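Local coordinates for protein proabylysin (Pyrococcus abyssi, PDB 4JIU) that is the zymogen of a small soluble zinc metallopeptidase whose own C-terminal end ligates the zinc, probably holding it inactive, at residues E51-Y56 and E93-T98. The protein carries 1 engineered substitution. Residues are numbered along the deposited sequence; the frame is centred on the assembly and turned at random. Where two conformers were deposited one is given.
Sequences EEEMFY and EDRIMT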
loop_
_atom_site.group_PDB
_atom_site.type_symbol
_atom_site.label_atom_id
_atom_site.label_comp_id
_atom_site.label_asym_id
_atom_site.label_seq_id
_atom_site.Cartn_x
_atom_site.Cartn_y
_atom_site.Cartn_z
ATOM N N GLU A 51 -1.046 0.439 -12.838
ATOM C CA GLU A 51 -0.532 1.518 -11.993
ATOM C C GLU A 51 -1.464 1.842 -10.844
ATOM O O GLU A 51 -0.970 2.092 -9.756
ATOM C CB GLU A 51 -0.238 2.825 -12.768
ATOM C CG GLU A 51 1.012 2.816 -13.550
ATOM C CD GLU A 51 1.381 4.100 -14.261
ATOM O OE1 GLU A 51 0.469 4.789 -14.772
ATOM O OE2 GLU A 51 2.610 4.364 -14.283
ATOM N N GLU A 52 -2.791 1.919 -11.077
ATOM C CA GLU A 52 -3.668 2.293 -9.972
ATOM C C GLU A 52 -3.632 1.249 -8.882
ATOM O O GLU A 52 -3.764 1.577 -7.701
ATOM C CB GLU A 52 -5.116 2.507 -10.511
ATOM C CG GLU A 52 -6.099 2.930 -9.444
ATOM C CD GLU A 52 -7.548 3.194 -9.815
ATOM O OE1 GLU A 52 -8.325 3.892 -9.040
ATOM O OE2 GLU A 52 -7.952 2.634 -10.869
ATOM N N GLU A 53 -3.517 -0.038 -9.244
ATOM C CA GLU A 53 -3.446 -1.116 -8.272
ATOM C C GLU A 53 -2.128 -1.063 -7.486
ATOM O O GLU A 53 -2.143 -1.237 -6.292
ATOM C CB GLU A 53 -3.630 -2.465 -8.939
ATOM C CG GLU A 53 -4.939 -2.693 -9.616
ATOM C CD GLU A 53 -4.987 -3.692 -10.752
ATOM O OE1 GLU A 53 -3.963 -4.261 -11.166
ATOM O OE2 GLU A 53 -6.138 -3.856 -11.237
ATOM N N MET A 54 -1.024 -0.835 -8.188
ATOM C CA MET A 54 0.259 -0.651 -7.463
ATOM C C MET A 54 0.180 0.538 -6.514
ATOM O O MET A 54 0.657 0.485 -5.387
ATOM C CB MET A 54 1.392 -0.418 -8.473
ATOM C CG MET A 54 1.763 -1.606 -9.293
ATOM S SD MET A 54 3.243 -1.347 -10.318
ATOM C CE MET A 54 2.437 -0.943 -11.858
ATOM N N PHE A 55 -0.383 1.636 -7.024
ATOM C CA PHE A 55 -0.508 2.831 -6.199
ATOM C C PHE A 55 -1.386 2.537 -4.976
ATOM O O PHE A 55 -1.085 3.008 -3.884
ATOM C CB PHE A 55 -1.083 3.994 -7.016
ATOM C CG PHE A 55 -0.831 5.348 -6.400
ATOM C CD1 PHE A 55 0.472 5.790 -6.147
ATOM C CD2 PHE A 55 -1.907 6.183 -6.090
ATOM C CE1 PHE A 55 0.695 7.030 -5.637
ATOM C CE2 PHE A 55 -1.645 7.470 -5.586
ATOM C CZ PHE A 55 -0.356 7.866 -5.359
ATOM N N TYR A 56 -2.479 1.794 -5.163
ATOM C CA TYR A 56 -3.304 1.420 -4.014
ATOM C C TYR A 56 -2.487 0.731 -2.951
ATOM O O TYR A 56 -2.603 0.974 -1.773
ATOM C CB TYR A 56 -4.547 0.589 -4.455
ATOM C CG TYR A 56 -5.285 0.181 -3.211
ATOM C CD1 TYR A 56 -6.074 1.130 -2.546
ATOM C CD2 TYR A 56 -5.166 -1.035 -2.594
ATOM C CE1 TYR A 56 -6.725 0.820 -1.408
ATOM C CE2 TYR A 56 -5.760 -1.334 -1.412
ATOM C CZ TYR A 56 -6.558 -0.396 -0.795
ATOM O OH TYR A 56 -7.204 -0.654 0.382
ATOM N N GLU A 93 -9.056 -3.272 -4.244
ATOM C CA GLU A 93 -8.717 -4.494 -3.552
ATOM C C GLU A 93 -9.305 -5.731 -4.214
ATOM O O GLU A 93 -8.626 -6.738 -4.334
ATOM C CB GLU A 93 -9.202 -4.443 -2.107
ATOM C CG GLU A 93 -8.366 -3.573 -1.224
ATOM C CD GLU A 93 -8.743 -3.687 0.239
ATOM O OE1 GLU A 93 -8.251 -2.832 0.976
ATOM O OE2 GLU A 93 -9.488 -4.571 0.722
ATOM N N ASP A 94 -10.519 -5.628 -4.648
ATOM C CA ASP A 94 -11.162 -6.761 -5.316
ATOM C C ASP A 94 -10.422 -7.101 -6.592
ATOM O O ASP A 94 -10.252 -8.276 -6.933
ATOM C CB ASP A 94 -12.630 -6.436 -5.596
ATOM C CG ASP A 94 -13.556 -6.487 -4.399
ATOM O OD1 ASP A 94 -13.124 -7.001 -3.336
ATOM O OD2 ASP A 94 -14.726 -6.034 -4.417
ATOM N N ARG A 95 -10.037 -6.084 -7.356
ATOM C CA ARG A 95 -9.273 -6.342 -8.599
ATOM C C ARG A 95 -7.977 -7.059 -8.308
ATOM O O ARG A 95 -7.547 -7.968 -9.024
ATOM C CB ARG A 95 -9.084 -5.025 -9.373
ATOM C CG ARG A 95 -10.400 -4.377 -9.827
ATOM C CD ARG A 95 -10.202 -3.085 -10.588
ATOM N NE ARG A 95 -11.455 -2.407 -10.842
ATOM C CZ ARG A 95 -11.585 -1.248 -11.494
ATOM N NH1 ARG A 95 -10.487 -0.632 -11.919
ATOM N NH2 ARG A 95 -12.767 -0.701 -11.692
ATOM N N ILE A 96 -7.244 -6.605 -7.312
ATOM C CA ILE A 96 -5.972 -7.196 -6.949
ATOM C C ILE A 96 -6.141 -8.622 -6.498
ATOM O O ILE A 96 -5.417 -9.535 -6.904
ATOM C CB ILE A 96 -5.284 -6.363 -5.847
ATOM C CG1 ILE A 96 -4.913 -4.997 -6.396
ATOM C CG2 ILE A 96 -4.102 -7.137 -5.299
ATOM C CD1 ILE A 96 -4.533 -4.010 -5.321
ATOM N N MET A 97 -7.156 -8.882 -5.681
ATOM C CA MET A 97 -7.447 -10.248 -5.254
ATOM C C MET A 97 -7.837 -11.131 -6.431
ATOM O O MET A 97 -7.386 -12.276 -6.469
ATOM C CB MET A 97 -8.577 -10.261 -4.225
ATOM C CG MET A 97 -9.044 -11.676 -3.982
ATOM S SD MET A 97 -7.898 -12.721 -3.112
ATOM C CE MET A 97 -8.520 -14.374 -3.434
ATOM N N THR A 98 -8.628 -10.626 -7.367
ATOM C CA THR A 98 -8.976 -11.437 -8.536
ATOM C C THR A 98 -7.716 -11.854 -9.260
ATOM O O THR A 98 -7.566 -12.985 -9.694
ATOM C CB THR A 98 -9.896 -10.625 -9.437
ATOM O OG1 THR A 98 -11.151 -10.516 -8.732
ATOM C CG2 THR A 98 -10.134 -11.307 -10.768
HETATM O O HOH W 1 -7.451 -1.583 -12.330
#
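Y56 reaches from the second turn of the zinc-binding helix and donates a hydrogen bond from its OH to E93 OE1, at a very short 2.5 Å. Its CG lies anti to the backbone N (chi1 177°), which sets the ring beside E93 and I96. There CE2 comes within 3.4 Å of E93 CG, while the ring and carboxylate planes stand 59° apart. The same hydroxyl bonds to ND1 of the zinc ligand H60, so Y56 ties that imidazole to E93 as a second-shell residue; K90 makes a salt bridge to the other carboxylate oxygen. A phenylalanine at Y56 would probably leave H60 ND1 and E93 OE1 without this shared partner, and the imidazole less firmly oriented. Beside the ring, I96 CD1 packs 4.1 Å from Y56 CD2, and I96 runs antiparallel past E53, its CG1 3.8 Å from E53 CB. Farther out, a water bridges E53 OE2 and R95 NH1, meeting the guanidinium at its edge, in plane. R95 NE is salt-bridged to E91 and E52 OE1 to R88, while E50 N holds E53 OE1. The short helical segments cross at -105°. Helix 88-100 thus lies across the beginning of helix 51-67, which carries H60 and H64, the zinc-binding histidines of its HExxH motif; W77 of helix 74-80 also touches Y56, F84 meets its ring edge-to-face, and I96 touches I30, just before strand 31-34.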